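Local coordinates for Ac-ASP-7 (Ancylostoma caninum, PDB 3S6S), which is of unknown function but belongs to the SCP/TAPS (pathogenesis-related) proteins secreted by hookworms and is probably involved in the interaction between parasite and host, at residues A[28-33]-A[112-117]; A[57-62]-A[73-78]. All coordinates share one frame; numbering follows the deposited sequence.

Contact 1: residues A[28-33]-A[112-117]; sequences GLRQRI and PKATRF
R30 sets the end of its side chain against the backbone of P112 and the methyl group of A114, reaching from helix 16-34 to the turn that leads into strand 116-123. Of its two terminal nitrogens, NH2 lies against the methyl carbon, with R30 NH2 to A114 CB at 3.7 Å. NH1 faces the chain on both sides of K113: R30 NH1 stands 3.6 Å from A114 O and 4.0 Å from P112 CA, and both neighbours approach the guanidinium obliquely. The methyl contact is van der Waals packing and the approach to A114 O is long, so no hydrogen bond joins the two segments. The backbones accordingly stay apart, R30 CA and P112 CA being 7.9 Å from each other. The reach comes from the shape of the arginine: CG sits opposite the carbonyl carbon (chi1 -75°), and from CG to NE the chain is extended, which carries the guanidinium clear of the helix. A114 turns its methyl toward the helix, whereas the CB of P112 points away from it, and it is the backbone CA of P112 that meets the arginine.

The hydrogen bonds of the guanidinium are made just beyond the contact. NE donates to V109 O, NH2 to Y111 O and NH1 to Y48 O, so that three carbonyls from two parts of the chain fix its rotation. V109 belongs to helix 103-110 and Y111 directly follows it; by hydrogen bonds the arginine thus joins helix 16-34 to the end of helix 103-110 and to the chain ahead of strand 51-53, and by packing it meets the approach to strand 116-123 in the alpha-beta core of the SCP/TAPS fold. With all three touching residues buried, a cationic group is held here largely by neutral backbone oxygens, whose partial negative charges would be expected to offset the cost of burying it.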
ATOM      1  N   GLY A  28       5.639   3.373   5.738  1.00 26.20           N
ATOM      2  CA  GLY A  28       6.216   4.558   6.346  1.00 26.02           C
ATOM      3  C   GLY A  28       5.198   5.676   6.506  1.00 31.21           C
ATOM      4  O   GLY A  28       5.094   6.290   7.571  1.00 35.18           O
ATOM      5  N   LEU A  29       4.427   5.944   5.453  1.00 29.14           N
ATOM      6  CA  LEU A  29       3.460   7.021   5.527  1.00 28.55           C
ATOM      7  C   LEU A  29       2.406   6.630   6.542  1.00 31.74           C
ATOM      8  O   LEU A  29       2.041   7.406   7.417  1.00 33.87           O
ATOM      9  CB  LEU A  29       2.812   7.259   4.173  1.00 32.69           C
ATOM     10  CG  LEU A  29       2.464   8.701   3.795  1.00 35.99           C
ATOM     11  CD1 LEU A  29       1.333   8.689   2.801  1.00 29.25           C
ATOM     12  CD2 LEU A  29       2.100   9.549   5.006  1.00 36.59           C
ATOM     13  N   ARG A  30       1.930   5.400   6.423  1.00 28.58           N
ATOM     14  CA  ARG A  30       0.863   4.928   7.282  1.00 31.30           C
ATOM     15  C   ARG A  30       1.220   5.018   8.739  1.00 31.79           C
ATOM     16  O   ARG A  30       0.377   5.366   9.565  1.00 30.18           O
ATOM     17  CB  ARG A  30       0.523   3.485   6.958  1.00 29.95           C
ATOM     18  CG  ARG A  30      -0.259   3.348   5.691  1.00 27.36           C
ATOM     19  CD  ARG A  30      -0.698   1.921   5.530  1.00 31.10           C
ATOM     20  NE  ARG A  30      -1.825   1.937   4.636  1.00 37.67           N
ATOM     21  CZ  ARG A  30      -3.025   1.477   4.924  1.00 32.41           C
ATOM     22  NH1 ARG A  30      -3.272   0.886   6.084  1.00 30.49           N
ATOM     23  NH2 ARG A  30      -3.966   1.590   4.011  1.00 36.81           N
ATOM     24  N   GLN A  31       2.461   4.654   9.050  1.00 30.94           N
ATOM     25  CA  GLN A  31       2.954   4.712  10.414  1.00 35.10           C
ATOM     26  C   GLN A  31       2.909   6.153  10.939  1.00 36.24           C
ATOM     27  O   GLN A  31       2.453   6.399  12.049  1.00 38.39           O
ATOM     28  CB  GLN A  31       4.372   4.138  10.508  1.00 29.59           C
ATOM     29  CG  GLN A  31       4.941   4.257  11.893  1.00 38.35           C
ATOM     30  CD  GLN A  31       6.259   3.537  12.059  1.00 38.35           C
ATOM     31  OE1 GLN A  31       6.364   2.597  12.846  1.00 37.79           O
ATOM     32  NE2 GLN A  31       7.274   3.979  11.329  1.00 30.04           N
ATOM     33  N   ARG A  32       3.358   7.102  10.122  1.00 36.48           N
ATOM     34  CA  ARG A  32       3.339   8.509  10.514  1.00 38.96           C
ATOM     35  C   ARG A  32       1.918   9.035  10.669  1.00 36.77           C
ATOM     36  O   ARG A  32       1.630   9.827  11.568  1.00 38.48           O
ATOM     37  CB  ARG A  32       4.125   9.358   9.518  1.00 39.83           C
ATOM     38  CG  ARG A  32       5.623   9.101   9.557  1.00 45.29           C
ATOM     39  CD  ARG A  32       6.261   9.366   8.195  1.00 49.32           C
ATOM     40  NE  ARG A  32       5.748  10.588   7.579  1.00 46.83           N
ATOM     41  CZ  ARG A  32       5.792  10.839   6.274  1.00 53.43           C
ATOM     42  NH1 ARG A  32       6.317   9.943   5.436  1.00 48.40           N
ATOM     43  NH2 ARG A  32       5.294  11.979   5.802  1.00 56.33           N
ATOM     44  N   ILE A  33       1.019   8.587   9.806  1.00 37.72           N
ATOM     45  CA  ILE A  33      -0.373   9.001   9.937  1.00 34.72           C
ATOM     46  C   ILE A  33      -0.983   8.460  11.222  1.00 38.72           C
ATOM     47  O   ILE A  33      -1.688   9.182  11.931  1.00 41.71           O
ATOM     48  CB  ILE A  33      -1.208   8.578   8.744  1.00 34.87           C
ATOM     49  CG1 ILE A  33      -0.633   9.199   7.476  1.00 36.37           C
ATOM     50  CG2 ILE A  33      -2.667   8.994   8.938  1.00 37.21           C
ATOM     51  CD1 ILE A  33      -1.555   9.122   6.301  1.00 30.73           C
ATOM     52  N   PRO A 112      -7.005   3.291   6.357  1.00 33.91           N
ATOM     53  CA  PRO A 112      -6.634   2.496   7.544  1.00 28.58           C
ATOM     54  C   PRO A 112      -7.176   1.067   7.563  1.00 28.18           C
ATOM     55  O   PRO A 112      -6.666   0.259   8.327  1.00 31.74           O
ATOM     56  CB  PRO A 112      -7.222   3.304   8.706  1.00 30.75           C
ATOM     57  CG  PRO A 112      -7.332   4.704   8.175  1.00 32.51           C
ATOM     58  CD  PRO A 112      -7.687   4.544   6.724  1.00 30.02           C
ATOM     59  N   LYS A 113      -8.155   0.746   6.718  1.00 30.02           N
ATOM     60  CA  LYS A 113      -8.778  -0.579   6.757  1.00 30.22           C
ATOM     61  C   LYS A 113      -8.330  -1.516   5.637  1.00 30.67           C
ATOM     62  O   LYS A 113      -8.766  -2.669   5.569  1.00 27.70           O
ATOM     63  CB  LYS A 113     -10.302  -0.464   6.801  1.00 31.58           C
ATOM     64  CG  LYS A 113     -10.785   0.261   8.043  1.00 34.75           C
ATOM     65  CD  LYS A 113     -12.305   0.421   8.112  1.00 33.59           C
ATOM     66  CE  LYS A 113     -12.689   1.101   9.438  1.00 29.43           C
ATOM     67  NZ  LYS A 113     -14.139   1.389   9.517  1.00 36.90           N
ATOM     68  N   ALA A 114      -7.470  -1.025   4.752  1.00 28.41           N
ATOM     69  CA  ALA A 114      -6.747  -1.923   3.858  1.00 28.89           C
ATOM     70  C   ALA A 114      -5.722  -2.677   4.710  1.00 24.80           C
ATOM     71  O   ALA A 114      -5.180  -2.116   5.651  1.00 27.59           O
ATOM     72  CB  ALA A 114      -6.065  -1.137   2.725  1.00 24.10           C
ATOM     73  N   THR A 115      -5.466  -3.940   4.394  1.00 23.57           N
ATOM     74  CA  THR A 115      -4.561  -4.754   5.206  1.00 22.17           C
ATOM     75  C   THR A 115      -3.498  -5.484   4.402  1.00 27.21           C
ATOM     76  O   THR A 115      -2.561  -6.054   4.981  1.00 27.05           O
ATOM     77  CB  THR A 115      -5.312  -5.828   6.015  1.00 25.21           C
ATOM     78  OG1 THR A 115      -5.715  -6.892   5.148  1.00 22.23           O
ATOM     79  CG2 THR A 115      -6.509  -5.241   6.737  1.00 25.42           C
ATOM     80  N   ARG A 116      -3.656  -5.504   3.076  1.00 23.39           N
ATOM     81  CA  ARG A 116      -2.640  -6.079   2.215  1.00 26.06           C
ATOM     82  C   ARG A 116      -2.693  -5.522   0.803  1.00 26.42           C
ATOM     83  O   ARG A 116      -3.732  -5.009   0.363  1.00 27.34           O
ATOM     84  CB  ARG A 116      -2.669  -7.618   2.222  1.00 28.70           C
ATOM     85  CG  ARG A 116      -4.000  -8.248   1.952  1.00 30.15           C
ATOM     86  CD  ARG A 116      -3.842  -9.754   1.754  1.00 31.31           C
ATOM     87  NE  ARG A 116      -4.001 -10.510   2.991  1.00 36.08           N
ATOM     88  CZ  ARG A 116      -3.366 -11.655   3.255  1.00 40.36           C
ATOM     89  NH1 ARG A 116      -2.514 -12.171   2.370  1.00 31.64           N
ATOM     90  NH2 ARG A 116      -3.566 -12.278   4.411  1.00 37.26           N
ATOM     91  N   PHE A 117      -1.550  -5.601   0.121  1.00 20.88           N
ATOM     92  CA  PHE A 117      -1.403  -5.098  -1.228  1.00 22.25           C
ATOM     93  C   PHE A 117      -0.216  -5.770  -1.901  1.00 25.47           C
ATOM     94  O   PHE A 117       0.606  -6.392  -1.242  1.00 28.03           O
ATOM     95  CB  PHE A 117      -1.202  -3.575  -1.229  1.00 22.30           C
ATOM     96  CG  PHE A 117       0.213  -3.127  -0.893  1.00 25.04           C
ATOM     97  CD1 PHE A 117       0.899  -3.652   0.197  1.00 27.33           C
ATOM     98  CD2 PHE A 117       0.850  -2.168  -1.667  1.00 26.21           C
ATOM     99  CE1 PHE A 117       2.189  -3.212   0.510  1.00 23.91           C
ATOM    100  CE2 PHE A 117       2.141  -1.735  -1.366  1.00 21.91           C
ATOM    101  CZ  PHE A 117       2.810  -2.259  -0.276  1.00 24.33           C
TER

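Contact 2: residues A[57-62]-A[73-78]; sequences EEEARK and HHRGVT
Helix 54-65 and the chain entering strand 76-83 keep their backbones well apart, the nearest alpha carbons, E59 CA and H73 CA, being 9.0 Å from each other. E59 and R75 bridge the interval with a salt bridge of two nearly straight hydrogen bonds. R75 presents its side edge, NE and NH2, to the carboxylate: R75 NE to E59 OE2 is 2.8 Å and R75 NH2 to E59 OE1 is 3.0 Å, the latter at 175°. Both oxygens are met on their syn side and lie near the guanidinium plane, although the two flat groups are turned 26° against each other. E59 extends beyond CG, while R75 bends at chi2 (-62°), and the side chains cross at about a right angle. Between the two partners in sequence, helix 69-72 closes in a Schellman motif with H74, of positive phi, as its C-prime residue; this turn delivers R75 to the start of one of the two outermost strands of the mixed sheet, where E59 and R75 both also touch V139 of strand 133-140. On helix 54-65 itself, E58 receives R61 side-on, and E58 OE1 accepts a second bond from K62 NZ at 2.7 Å through its anti lone pair.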
ATOM      1  N   GLU A  57       0.399  -9.012  -5.897  1.00 25.64           N
ATOM      2  CA  GLU A  57       1.338  -8.502  -6.885  1.00 27.06           C
ATOM      3  C   GLU A  57       1.056  -9.129  -8.256  1.00 26.64           C
ATOM      4  O   GLU A  57       1.093  -8.451  -9.276  1.00 31.88           O
ATOM      5  CB  GLU A  57       2.794  -8.714  -6.493  1.00 26.99           C
ATOM      6  CG  GLU A  57       3.693  -8.699  -7.723  1.00 28.13           C
ATOM      7  CD  GLU A  57       5.183  -8.610  -7.416  1.00 31.75           C
ATOM      8  OE1 GLU A  57       5.561  -8.307  -6.259  1.00 25.21           O
ATOM      9  OE2 GLU A  57       5.969  -8.838  -8.358  1.00 28.77           O
ATOM     10  N   GLU A  58       0.749 -10.418  -8.266  1.00 23.42           N
ATOM     11  CA  GLU A  58       0.350 -11.096  -9.474  1.00 26.66           C
ATOM     12  C   GLU A  58      -0.975 -10.532 -10.042  1.00 31.58           C
ATOM     13  O   GLU A  58      -1.160 -10.457 -11.263  1.00 27.34           O
ATOM     14  CB  GLU A  58       0.265 -12.603  -9.215  1.00 26.81           C
ATOM     15  CG  GLU A  58      -0.246 -13.461 -10.379  1.00 32.04           C
ATOM     16  CD  GLU A  58       0.424 -13.174 -11.735  1.00 36.86           C
ATOM     17  OE1 GLU A  58      -0.235 -13.426 -12.779  1.00 34.45           O
ATOM     18  OE2 GLU A  58       1.589 -12.709 -11.765  1.00 33.29           O
ATOM     19  N   GLU A  59      -1.893 -10.126  -9.168  1.00 27.37           N
ATOM     20  CA  GLU A  59      -3.102  -9.483  -9.669  1.00 28.23           C
ATOM     21  C   GLU A  59      -2.740  -8.129 -10.283  1.00 25.33           C
ATOM     22  O   GLU A  59      -3.264  -7.747 -11.322  1.00 23.80           O
ATOM     23  CB  GLU A  59      -4.178  -9.328  -8.582  1.00 30.58           C
ATOM     24  CG  GLU A  59      -4.598 -10.633  -7.874  1.00 29.04           C
ATOM     25  CD  GLU A  59      -5.854 -10.446  -7.024  1.00 34.65           C
ATOM     26  OE1 GLU A  59      -6.342 -11.442  -6.444  1.00 36.79           O
ATOM     27  OE2 GLU A  59      -6.362  -9.299  -6.954  1.00 28.62           O
ATOM     28  N   ALA A  60      -1.809  -7.420  -9.662  1.00 25.76           N
ATOM     29  CA  ALA A  60      -1.372  -6.155 -10.232  1.00 27.32           C
ATOM     30  C   ALA A  60      -0.775  -6.371 -11.630  1.00 28.85           C
ATOM     31  O   ALA A  60      -1.019  -5.573 -12.543  1.00 25.38           O
ATOM     32  CB  ALA A  60      -0.393  -5.451  -9.313  1.00 23.98           C
ATOM     33  N   ARG A  61      -0.017  -7.457 -11.795  1.00 26.38           N
ATOM     34  CA  ARG A  61       0.549  -7.799 -13.094  1.00 24.43           C
ATOM     35  C   ARG A  61      -0.557  -8.073 -14.113  1.00 29.06           C
ATOM     36  O   ARG A  61      -0.436  -7.697 -15.277  1.00 30.73           O
ATOM     37  CB  ARG A  61       1.485  -9.005 -12.997  1.00 27.92           C
ATOM     38  CG  ARG A  61       2.296  -9.260 -14.281  1.00 32.31           C
ATOM     39  CD  ARG A  61       3.041 -10.621 -14.311  1.00 32.25           C
ATOM     40  NE  ARG A  61       2.120 -11.760 -14.366  1.00 37.41           N
ATOM     41  CZ  ARG A  61       1.402 -12.118 -15.441  1.00 46.49           C
ATOM     42  NH1 ARG A  61       1.492 -11.430 -16.581  1.00 46.87           N
ATOM     43  NH2 ARG A  61       0.581 -13.169 -15.384  1.00 32.54           N
ATOM     44  N   LYS A  62      -1.634  -8.728 -13.678  1.00 26.50           N
ATOM     45  CA  LYS A  62      -2.754  -9.014 -14.564  1.00 27.37           C
ATOM     46  C   LYS A  62      -3.441  -7.705 -14.948  1.00 30.74           C
ATOM     47  O   LYS A  62      -3.876  -7.521 -16.099  1.00 26.52           O
ATOM     48  CB  LYS A  62      -3.771  -9.939 -13.894  1.00 28.62           C
ATOM     49  CG  LYS A  62      -3.237 -11.277 -13.429  1.00 32.21           C
ATOM     50  CD  LYS A  62      -3.457 -12.365 -14.453  1.00 31.98           C
ATOM     51  CE  LYS A  62      -3.859 -13.676 -13.788  1.00 32.27           C
ATOM     52  NZ  LYS A  62      -2.803 -14.237 -12.896  1.00 36.34           N
ATOM     53  N   HIS A  73     -12.212  -8.179  -9.346  1.00 37.13           N
ATOM     54  CA  HIS A  73     -11.990  -8.930  -8.123  1.00 36.19           C
ATOM     55  C   HIS A  73     -12.197  -8.044  -6.893  1.00 36.89           C
ATOM     56  O   HIS A  73     -11.838  -8.418  -5.778  1.00 34.53           O
ATOM     57  CB  HIS A  73     -10.602  -9.585  -8.154  1.00 33.74           C
ATOM     58  CG  HIS A  73     -10.427 -10.549  -9.290  1.00 35.53           C
ATOM     59  ND1 HIS A  73     -10.647 -11.904  -9.164  1.00 39.04           N
ATOM     60  CD2 HIS A  73     -10.089 -10.346 -10.585  1.00 34.21           C
ATOM     61  CE1 HIS A  73     -10.426 -12.496 -10.324  1.00 37.52           C
ATOM     62  NE2 HIS A  73     -10.087 -11.572 -11.204  1.00 35.13           N
ATOM     63  N   HIS A  74     -12.784  -6.866  -7.113  1.00 35.72           N
ATOM     64  CA  HIS A  74     -13.199  -5.985  -6.023  1.00 36.07           C
ATOM     65  C   HIS A  74     -12.036  -5.477  -5.197  1.00 35.60           C
ATOM     66  O   HIS A  74     -12.119  -5.392  -3.965  1.00 34.35           O
ATOM     67  CB  HIS A  74     -14.228  -6.683  -5.136  1.00 39.22           C
ATOM     68  CG  HIS A  74     -15.487  -7.037  -5.866  1.00 48.79           C
ATOM     69  ND1 HIS A  74     -15.763  -8.319  -6.293  1.00 41.02           N
ATOM     70  CD2 HIS A  74     -16.517  -6.263  -6.287  1.00 40.40           C
ATOM     71  CE1 HIS A  74     -16.919  -8.321  -6.932  1.00 42.74           C
ATOM     72  NE2 HIS A  74     -17.396  -7.088  -6.943  1.00 44.71           N
ATOM     73  N   ARG A  75     -10.964  -5.122  -5.897  1.00 27.94           N
ATOM     74  CA  ARG A  75      -9.756  -4.606  -5.276  1.00 30.63           C
ATOM     75  C   ARG A  75      -9.664  -3.097  -5.403  1.00 28.05           C
ATOM     76  O   ARG A  75     -10.326  -2.495  -6.239  1.00 26.36           O
ATOM     77  CB  ARG A  75      -8.520  -5.208  -5.957  1.00 27.43           C
ATOM     78  CG  ARG A  75      -8.546  -6.703  -6.086  1.00 26.97           C
ATOM     79  CD  ARG A  75      -8.579  -7.345  -4.724  1.00 22.71           C
ATOM     80  NE  ARG A  75      -8.128  -8.727  -4.794  1.00 27.12           N
ATOM     81  CZ  ARG A  75      -8.355  -9.631  -3.845  1.00 33.28           C
ATOM     82  NH1 ARG A  75      -9.046  -9.299  -2.758  1.00 28.10           N
ATOM     83  NH2 ARG A  75      -7.893 -10.864  -3.980  1.00 29.94           N
ATOM     84  N   GLY A  76      -8.810  -2.496  -4.582  1.00 25.65           N
ATOM     85  CA  GLY A  76      -8.403  -1.125  -4.797  1.00 25.52           C
ATOM     86  C   GLY A  76      -7.212  -1.160  -5.744  1.00 27.20           C
ATOM     87  O   GLY A  76      -6.497  -2.167  -5.812  1.00 21.90           O
ATOM     88  N   VAL A  77      -7.008  -0.070  -6.481  1.00 23.75           N
ATOM     89  CA  VAL A  77      -5.922   0.013  -7.440  1.00 25.23           C
ATOM     90  C   VAL A  77      -5.295   1.398  -7.382  1.00 27.23           C
ATOM     91  O   VAL A  77      -6.004   2.402  -7.284  1.00 26.30           O
ATOM     92  CB  VAL A  77      -6.414  -0.241  -8.892  1.00 30.13           C
ATOM     93  CG1 VAL A  77      -5.238  -0.203  -9.880  1.00 26.45           C
ATOM     94  CG2 VAL A  77      -7.145  -1.567  -8.995  1.00 26.07           C
ATOM     95  N   THR A  78      -3.964   1.445  -7.420  1.00 25.85           N
ATOM     96  CA  THR A  78      -3.248   2.678  -7.720  1.00 24.33           C
ATOM     97  C   THR A  78      -2.301   2.488  -8.908  1.00 26.13           C
ATOM     98  O   THR A  78      -1.825   1.391  -9.177  1.00 22.97           O
ATOM     99  CB  THR A  78      -2.445   3.213  -6.519  1.00 24.47           C
ATOM    100  OG1 THR A  78      -1.445   2.250  -6.131  1.00 23.49           O
ATOM    101  CG2 THR A  78      -3.386   3.532  -5.352  1.00 21.38           C
TER

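How the contacts relate
Both contacts set a helix against the chain just ahead of a strand in the same mixed sheet, yet by different chemistry: contact 1 is buried and has no bond between its segments, the charge of its arginine being met by neighbours outside them, while contact 2 lies at the surface and pairs two opposite charges. Their centres are about 17 Å apart and their nearest atoms about 5 Å, without touching. Strand 116-123, entered at contact 1, and strand 76-83, entered at contact 2, flank strand 133-140 on its two sides. In sequence, the whole of 57-78 falls between 28-33 and 112-117, so the short-range closure of contact 2 lies within the longer span of contact 1.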